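Local structure of FAD-dependent oxidoreductase (3M9V) at residues D276-A281 and S356-L361; S360-A365 and H371-L376; S166-L171 and T209-W214. The protein is a flavin-dependent oxidoreductase of the acyl-CoA dehydrogenase family that takes part in D-kijanose biosynthesis and binds dTDP. All coordinates share one frame; numbering follows the deposited sequence. Where two conformers were deposited one is given.

Interactions 1 and 2 lie in the helical C-terminal part of the chain, share S360 and L361, and touch each other, their centres about 7 Å apart. Interaction 1 is the buried one, a close helix-to-helix contact made by carbon and sulfur. Interaction 2, where helix 329-362 gives way to helix 372-379, is partly buried and adds a histidine that caps the second helix. Interaction 3 belongs to the β-rich middle domain, its centre about 37 Å from that of interaction 1. It is a surface contact between strand 163-172 and the loop after strand 208-210, with strand 225-234 between the two strands; a guanidinium and an indole each meet a leucine there.

Interaction 1: D276-A281 and S356-L361; sequences DTAVAA and SDCLSL
L361, whose side chain rests on A278, has a backbone carbonyl O that accepts a hydrogen bond from R285 NH1, close to where helix 329-362 finishes. Across the contact itself no hydrogen bond forms, and the two helices are joined by apolar packing centred on a single methyl group. A278 CB points toward the other helix and meets two residues one turn apart: it lies 4.0 Å from C358 SG and 3.9 Å from L361 CD1. The β-carbons of C358 and L361 border the same methyl. Both residues carry their γ atom anti to the carbonyl carbon, with chi1 of -73° in C358 and -65° in L361, and the thiol and the isobutyl group both face the methyl. Alanine suits its place because the backbones come very near here, A278 CA being only 5.6 Å from C358 CA. Cysteine opposite is compact and tolerates burial, while the longer leucine reaches in from the next turn. D276 of helix 264-283 points away and forms a salt bridge with R93 and a hydrogen bond with Q272, and T277 OG1 is hydrogen-bonded to A273 O. Packing of this kind builds the all-helical C-terminal domain of the acyl-CoA dehydrogenase fold. Beyond the contact, L361 also leans on A293 and I300 of helix 291-323, C358 touches A274 of helix 264-283 and L373 of helix 372-379, and L359 on the far side packs on R384 of a second subunit.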
loop_
_atom_site.group_PDB
_atom_site.type_symbol
_atom_site.label_atom_id
_atom_site.label_comp_id
_atom_site.label_asym_id
_atom_site.label_seq_id
_atom_site.Cartn_x
_atom_site.Cartn_y
_atom_site.Cartn_z
ATOM N N ASP A 276 18.636 6.041 -9.728
ATOM C CA ASP A 276 19.596 6.565 -10.701
ATOM C C ASP A 276 19.782 5.626 -11.876
ATOM O O ASP A 276 19.885 6.081 -13.014
ATOM C CB ASP A 276 20.972 6.732 -10.061
ATOM C CG ASP A 276 21.010 7.924 -9.139
ATOM O OD1 ASP A 276 20.066 8.734 -9.110
ATOM O OD2 ASP A 276 21.971 7.993 -8.370
ATOM N N THR A 277 19.851 4.332 -11.581
ATOM C CA THR A 277 19.877 3.266 -12.587
ATOM C C THR A 277 18.652 3.207 -13.485
ATOM O O THR A 277 18.773 3.089 -14.716
ATOM C CB THR A 277 20.044 1.882 -11.918
ATOM O OG1 THR A 277 21.242 1.917 -11.143
ATOM C CG2 THR A 277 20.224 0.801 -12.953
ATOM N N ALA A 278 17.479 3.299 -12.865
ATOM C CA ALA A 278 16.225 3.292 -13.605
ATOM C C ALA A 278 16.116 4.504 -14.522
ATOM O O ALA A 278 15.780 4.345 -15.688
ATOM C CB ALA A 278 15.016 3.235 -12.692
ATOM N N VAL A 279 16.430 5.691 -14.017
ATOM C CA VAL A 279 16.323 6.918 -14.809
ATOM C C VAL A 279 17.302 6.845 -15.990
ATOM O O VAL A 279 16.908 7.130 -17.124
ATOM C CB VAL A 279 16.550 8.156 -13.892
ATOM C CG1 VAL A 279 16.507 9.477 -14.657
ATOM C CG2 VAL A 279 15.470 8.181 -12.814
ATOM N N ALA A 280 18.546 6.438 -15.742
ATOM C CA ALA A 280 19.530 6.306 -16.817
ATOM C C ALA A 280 19.002 5.347 -17.880
ATOM O O ALA A 280 19.052 5.674 -19.079
ATOM C CB ALA A 280 20.905 5.878 -16.286
ATOM N N ALA A 281 18.447 4.212 -17.449
ATOM C CA ALA A 281 17.843 3.267 -18.388
ATOM C C ALA A 281 16.740 3.903 -19.243
ATOM O O ALA A 281 16.670 3.677 -20.458
ATOM C CB ALA A 281 17.368 1.974 -17.705
ATOM N N SER A 356 12.085 -2.054 -5.649
ATOM C CA SER A 356 11.190 -2.903 -6.425
ATOM C C SER A 356 10.549 -2.171 -7.608
ATOM O O SER A 356 10.550 -2.673 -8.740
ATOM C CB SER A 356 10.173 -3.605 -5.514
ATOM O OG SER A 356 9.250 -4.339 -6.293
ATOM N N ASP A 357 10.054 -0.957 -7.398
ATOM C CA ASP A 357 9.401 -0.245 -8.497
ATOM C C ASP A 357 10.369 0.070 -9.637
ATOM O O ASP A 357 9.905 0.235 -10.747
ATOM C CB ASP A 357 8.743 1.075 -8.080
ATOM C CG ASP A 357 7.476 0.850 -7.272
ATOM O OD1 ASP A 357 6.988 1.808 -6.648
ATOM O OD2 ASP A 357 6.979 -0.290 -7.213
ATOM N N CYS A 358 11.654 0.246 -9.339
ATOM C CA CYS A 358 12.714 0.481 -10.313
ATOM C C CYS A 358 12.902 -0.654 -11.320
ATOM O O CYS A 358 13.224 -0.422 -12.497
ATOM C CB CYS A 358 14.039 0.835 -9.637
ATOM S SG CYS A 358 14.042 2.499 -8.931
ATOM N N LEU A 359 12.659 -1.874 -10.861
ATOM C CA LEU A 359 12.713 -3.045 -11.725
ATOM C C LEU A 359 11.579 -3.027 -12.739
ATOM O O LEU A 359 11.757 -3.506 -13.865
ATOM C CB LEU A 359 12.625 -4.332 -10.896
ATOM C CG LEU A 359 13.975 -4.812 -10.320
ATOM C CD1 LEU A 359 14.236 -4.245 -8.941
ATOM C CD2 LEU A 359 14.096 -6.308 -10.179
ATOM N N SER A 360 10.421 -2.524 -12.325
ATOM C CA SER A 360 9.337 -2.321 -13.278
ATOM C C SER A 360 9.740 -1.306 -14.357
ATOM O O SER A 360 9.343 -1.493 -15.500
ATOM C CB SER A 360 8.071 -1.818 -12.584
ATOM O OG SER A 360 7.664 -2.798 -11.653
ATOM N N LEU A 361 10.478 -0.243 -14.035
ATOM C CA LEU A 361 10.929 0.690 -15.063
ATOM C C LEU A 361 11.928 0.093 -16.054
ATOM O O LEU A 361 11.839 0.336 -17.255
ATOM C CB LEU A 361 11.560 1.930 -14.433
ATOM C CG LEU A 361 10.514 2.722 -13.641
ATOM C CD1 LEU A 361 11.118 3.763 -12.724
ATOM C CD2 LEU A 361 9.601 3.350 -14.694
#

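Interaction 2: S360-A365 and H371-L376; sequences SLVGGA and HPLARL
The imidazole of H371 meets V362 and A365 obliquely, while the two residues that follow it also flank its ring: CD of P372 lies over one face, 3.1 Å above the plane and offset toward the rim of the ring, and CA of L373 sits at the edge, in the plane. From 360-365, V362 CG1 comes within 4.1 Å of H371 NE2, and the carbonyl O of A365 approaches H371 CB at 3.4 Å, a packing contact; that oxygen is hydrogen-bonded to T368 OG1. In H371 a chi1 of -166°, with CG anti to the backbone N, carries the ring to the helix start, and chi2 of -81° turns ND1 to L373 N. There ND1 accepts from L373 N at 3.0 Å, nearly straight at 166° and close to the ring plane. This makes H371 the N-cap of helix 372-379, its imidazole nitrogen serving a backbone NH of the first turn, which has no preceding helical carbonyl to bond. With an alanine in this position, L373 N is likely to lose its capping acceptor, and a gap to open beside V362 CG1. The segments join the end of helix 329-362 to the start of the next helix of the C-terminal domain, by way of a short non-helical connection. At that end G363 has positive phi, which favours glycine, and V362 O just before it is hydrogen-bonded to R285 NH2. The second contact is apolar and tight: V362 CG2 presses on L373 CD1 at 3.4 Å, closer than usual for two carbons. Branched valine offers one methyl to the leucine and the other to the imidazole. V362 also touches A281 of helix 264-283, and A374 packs on L217 of a second subunit.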
loop_
_atom_site.group_PDB
_atom_site.type_symbol
_atom_site.label_atom_id
_atom_site.label_comp_id
_atom_site.label_asym_id
_atom_site.label_seq_id
_atom_site.Cartn_x
_atom_site.Cartn_y
_atom_site.Cartn_z
ATOM N N SER A 360 10.421 -2.524 -12.325
ATOM C CA SER A 360 9.337 -2.321 -13.278
ATOM C C SER A 360 9.740 -1.306 -14.357
ATOM O O SER A 360 9.343 -1.493 -15.500
ATOM C CB SER A 360 8.071 -1.818 -12.584
ATOM O OG SER A 360 7.664 -2.798 -11.653
ATOM N N LEU A 361 10.478 -0.243 -14.035
ATOM C CA LEU A 361 10.929 0.690 -15.063
ATOM C C LEU A 361 11.928 0.093 -16.054
ATOM O O LEU A 361 11.839 0.336 -17.255
ATOM C CB LEU A 361 11.560 1.930 -14.433
ATOM C CG LEU A 361 10.514 2.722 -13.641
ATOM C CD1 LEU A 361 11.118 3.763 -12.724
ATOM C CD2 LEU A 361 9.601 3.350 -14.694
ATOM N N VAL A 362 12.970 -0.570 -15.569
ATOM C CA VAL A 362 13.942 -1.197 -16.442
ATOM C C VAL A 362 13.380 -2.404 -17.201
ATOM O O VAL A 362 13.775 -2.594 -18.345
ATOM C CB VAL A 362 15.148 -1.650 -15.622
ATOM C CG1 VAL A 362 16.121 -2.419 -16.530
ATOM C CG2 VAL A 362 15.786 -0.430 -14.968
ATOM N N GLY A 363 12.510 -3.199 -16.586
ATOM C CA GLY A 363 11.931 -4.409 -17.157
ATOM C C GLY A 363 12.861 -5.612 -17.055
ATOM O O GLY A 363 13.774 -5.580 -16.233
ATOM N N GLY A 364 12.687 -6.612 -17.927
ATOM C CA GLY A 364 13.247 -7.958 -17.797
ATOM C C GLY A 364 14.752 -8.088 -17.642
ATOM O O GLY A 364 15.243 -8.980 -16.936
ATOM N N ALA A 365 15.505 -7.159 -18.227
ATOM C CA ALA A 365 16.959 -7.154 -18.018
ATOM C C ALA A 365 17.329 -7.090 -16.538
ATOM O O ALA A 365 18.368 -7.580 -16.161
ATOM C CB ALA A 365 17.628 -5.999 -18.750
ATOM N N HIS A 371 22.585 -8.049 -13.285
ATOM C CA HIS A 371 22.190 -6.651 -13.392
ATOM C C HIS A 371 22.287 -6.043 -11.995
ATOM O O HIS A 371 21.886 -6.693 -11.023
ATOM C CB HIS A 371 20.743 -6.555 -13.903
ATOM C CG HIS A 371 20.364 -5.182 -14.347
ATOM N ND1 HIS A 371 19.981 -4.187 -13.464
ATOM C CD2 HIS A 371 20.338 -4.640 -15.588
ATOM C CE1 HIS A 371 19.711 -3.093 -14.152
ATOM N NE2 HIS A 371 19.923 -3.340 -15.434
ATOM N N PRO A 372 22.761 -4.789 -11.882
ATOM C CA PRO A 372 22.841 -4.097 -10.596
ATOM C C PRO A 372 21.533 -4.069 -9.807
ATOM O O PRO A 372 21.565 -4.170 -8.576
ATOM C CB PRO A 372 23.193 -2.652 -10.988
ATOM C CG PRO A 372 23.880 -2.793 -12.304
ATOM C CD PRO A 372 23.134 -3.898 -12.998
ATOM N N LEU A 373 20.386 -3.945 -10.458
ATOM C CA LEU A 373 19.136 -3.837 -9.707
ATOM C C LEU A 373 18.843 -5.137 -8.943
ATOM O O LEU A 373 18.161 -5.105 -7.914
ATOM C CB LEU A 373 17.931 -3.504 -10.591
ATOM C CG LEU A 373 17.849 -2.029 -11.037
ATOM C CD1 LEU A 373 16.633 -1.844 -11.951
ATOM C CD2 LEU A 373 17.693 -1.109 -9.821
ATOM N N ALA A 374 19.319 -6.261 -9.483
ATOM C CA ALA A 374 19.029 -7.579 -8.945
ATOM C C ALA A 374 19.812 -7.687 -7.654
ATOM O O ALA A 374 19.336 -8.263 -6.675
ATOM C CB ALA A 374 19.481 -8.648 -9.929
ATOM N N ARG A 375 21.011 -7.113 -7.636
ATOM C CA ARG A 375 21.746 -7.066 -6.376
ATOM C C ARG A 375 21.148 -6.077 -5.356
ATOM O O ARG A 375 21.133 -6.345 -4.149
ATOM C CB ARG A 375 23.229 -6.748 -6.632
ATOM C CG ARG A 375 24.042 -6.655 -5.336
ATOM C CD ARG A 375 25.555 -6.503 -5.543
ATOM N NE ARG A 375 25.961 -5.235 -6.139
ATOM C CZ ARG A 375 26.260 -5.053 -7.423
ATOM N NH1 ARG A 375 26.626 -3.855 -7.838
ATOM N NH2 ARG A 375 26.169 -6.020 -8.327
ATOM N N LEU A 376 20.703 -4.910 -5.809
ATOM C CA LEU A 376 20.117 -3.890 -4.932
ATOM C C LEU A 376 18.830 -4.442 -4.318
ATOM O O LEU A 376 18.571 -4.213 -3.127
ATOM C CB LEU A 376 19.768 -2.658 -5.751
ATOM C CG LEU A 376 21.013 -1.980 -6.354
ATOM C CD1 LEU A 376 20.688 -0.560 -6.806
ATOM C CD2 LEU A 376 22.151 -1.922 -5.333
#

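Interaction 3: S166-L171 and T209-W214; sequences SGRKTL and TVLDNW
R168 and L211 meet over the mixed β-sheet of the middle domain of the acyl-CoA dehydrogenase fold. Strands 163-172 and 208-210 do not pair with each other: each runs antiparallel to strand 225-234, so R168 and L211 must reach over that strand to touch. The touching parts, 168-171 and 211-214, run roughly the same way, 28° apart.

The polar end of R168 is fixed by charge. Its NH1 forms a salt bridge with D226 OD2, on the strand between, and the bends of its chain at chi2 and chi3 (120° and 82°) bring the guanidinium round toward the other segment. N213 OD1 accepts from the backbone N of the same residue, D226. The ND2 of N213 stands near the plane of the R168 guanidinium, at the edge and 4.3 Å from NH1, without a hydrogen bond between them. Arginine suits a place like this, since it can offer N-H groups to a carboxylate while its flat face remains available for packing.

The remaining contacts are apolar or partly so. L211 CD1 lies over one face of the guanidinium, 3.5 Å from R168 NH1, the two side chains crossing at about a right angle. Further along, L171 meets the indole of W214, a group large enough to touch both L171 and Y367 of a second subunit while its NE1 is hydrogen-bonded to M219 O. The side chain of L171 is about 6 Å from that of S173, which binds FMN when the cofactor is present; none is bound to this chain. The touch itself is made by L171 CD2, which comes obliquely to W214 CZ3 at 3.8 Å.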
loop_
_atom_site.group_PDB
_atom_site.type_symbol
_atom_site.label_atom_id
_atom_site.label_comp_id
_atom_site.label_asym_id
_atom_site.label_seq_id
_atom_site.Cartn_x
_atom_site.Cartn_y
_atom_site.Cartn_z
ATOM N N SER A 166 33.994 -17.262 27.134
ATOM C CA SER A 166 33.528 -18.323 26.246
ATOM C C SER A 166 32.169 -18.018 25.624
ATOM O O SER A 166 31.289 -17.439 26.265
ATOM C CB SER A 166 33.442 -19.656 26.994
ATOM O OG SER A 166 34.733 -20.169 27.276
ATOM N N GLY A 167 31.978 -18.463 24.394
ATOM C CA GLY A 167 30.686 -18.263 23.751
ATOM C C GLY A 167 30.901 -18.177 22.252
ATOM O O GLY A 167 31.869 -18.701 21.696
ATOM N N ARG A 168 29.943 -17.527 21.604
ATOM C CA ARG A 168 29.966 -17.403 20.158
ATOM C C ARG A 168 29.008 -16.286 19.785
ATOM O O ARG A 168 27.897 -16.222 20.316
ATOM C CB ARG A 168 29.663 -18.727 19.465
ATOM C CG ARG A 168 28.603 -18.605 18.415
ATOM C CD ARG A 168 29.083 -19.006 17.047
ATOM N NE ARG A 168 29.075 -20.442 16.810
ATOM C CZ ARG A 168 28.947 -21.018 15.615
ATOM N NH1 ARG A 168 28.744 -20.319 14.511
ATOM N NH2 ARG A 168 28.999 -22.333 15.511
ATOM N N LYS A 169 29.458 -15.371 18.928
ATOM C CA LYS A 169 28.552 -14.300 18.506
ATOM C C LYS A 169 28.320 -14.462 17.006
ATOM O O LYS A 169 29.140 -15.012 16.272
ATOM C CB LYS A 169 29.141 -12.912 18.782
ATOM C CG LYS A 169 29.288 -12.577 20.256
ATOM C CD LYS A 169 27.926 -12.330 20.918
ATOM C CE LYS A 169 28.058 -11.689 22.297
ATOM N NZ LYS A 169 26.725 -11.727 22.988
ATOM N N THR A 170 27.175 -13.979 16.548
ATOM C CA THR A 170 26.793 -14.211 15.172
ATOM C C THR A 170 26.646 -12.880 14.447
ATOM O O THR A 170 26.521 -11.840 15.092
ATOM C CB THR A 170 25.511 -15.052 15.128
ATOM O OG1 THR A 170 25.317 -15.465 13.771
ATOM C CG2 THR A 170 24.329 -14.296 15.696
ATOM N N LEU A 171 26.701 -12.899 13.118
ATOM C CA LEU A 171 26.407 -11.718 12.316
ATOM C C LEU A 171 27.381 -10.595 12.627
ATOM O O LEU A 171 26.978 -9.444 12.824
ATOM C CB LEU A 171 24.939 -11.274 12.420
ATOM C CG LEU A 171 23.886 -12.301 11.986
ATOM C CD1 LEU A 171 22.456 -11.729 12.091
ATOM C CD2 LEU A 171 24.096 -12.893 10.591
ATOM N N THR A 209 38.431 -17.676 17.418
ATOM C CA THR A 209 38.376 -18.030 15.995
ATOM C C THR A 209 37.360 -17.172 15.238
ATOM O O THR A 209 36.250 -16.974 15.737
ATOM C CB THR A 209 37.897 -19.487 15.788
ATOM O OG1 THR A 209 38.678 -20.363 16.608
ATOM C CG2 THR A 209 38.134 -19.885 14.336
ATOM N N VAL A 210 37.750 -16.674 14.065
ATOM C CA VAL A 210 36.807 -16.085 13.112
ATOM C C VAL A 210 36.341 -17.087 12.067
ATOM O O VAL A 210 37.195 -17.610 11.363
ATOM C CB VAL A 210 37.448 -14.891 12.403
ATOM C CG1 VAL A 210 36.504 -14.331 11.323
ATOM C CG2 VAL A 210 37.791 -13.838 13.456
ATOM N N LEU A 211 35.042 -17.377 11.972
ATOM C CA LEU A 211 34.608 -18.439 11.064
ATOM C C LEU A 211 34.392 -17.819 9.688
ATOM O O LEU A 211 34.580 -16.614 9.505
ATOM C CB LEU A 211 33.324 -19.118 11.533
ATOM C CG LEU A 211 33.281 -19.758 12.925
ATOM C CD1 LEU A 211 31.914 -20.439 13.140
ATOM C CD2 LEU A 211 34.397 -20.780 13.102
ATOM N N ASP A 212 34.006 -18.628 8.712
ATOM C CA ASP A 212 33.961 -18.118 7.348
ATOM C C ASP A 212 32.660 -18.640 6.766
ATOM O O ASP A 212 32.674 -19.303 5.732
ATOM C CB ASP A 212 35.136 -18.658 6.542
ATOM C CG ASP A 212 35.073 -18.242 5.084
ATOM O OD1 ASP A 212 34.548 -17.157 4.789
ATOM O OD2 ASP A 212 35.559 -18.973 4.199
ATOM N N ASN A 213 31.574 -18.346 7.471
ATOM C CA ASN A 213 30.276 -18.979 7.300
ATOM C C ASN A 213 29.151 -18.020 6.889
ATOM O O ASN A 213 27.986 -18.338 7.073
ATOM C CB ASN A 213 29.864 -19.659 8.607
ATOM C CG ASN A 213 29.548 -18.658 9.700
ATOM O OD1 ASN A 213 30.254 -17.669 9.910
ATOM N ND2 ASN A 213 28.462 -18.911 10.414
ATOM N N TRP A 214 29.460 -16.854 6.334
ATOM C CA TRP A 214 28.402 -15.942 5.913
ATOM C C TRP A 214 28.004 -16.226 4.473
ATOM O O TRP A 214 28.804 -16.103 3.552
ATOM C CB TRP A 214 28.840 -14.475 6.045
ATOM C CG TRP A 214 27.876 -13.473 5.472
ATOM C CD1 TRP A 214 28.144 -12.582 4.471
ATOM C CD2 TRP A 214 26.493 -13.280 5.820
ATOM N NE1 TRP A 214 27.024 -11.851 4.177
ATOM C CE2 TRP A 214 25.995 -12.240 4.991
ATOM C CE3 TRP A 214 25.632 -13.885 6.738
ATOM C CZ2 TRP A 214 24.676 -11.783 5.044
ATOM C CZ3 TRP A 214 24.313 -13.415 6.814
ATOM C CH2 TRP A 214 23.860 -12.376 5.972
#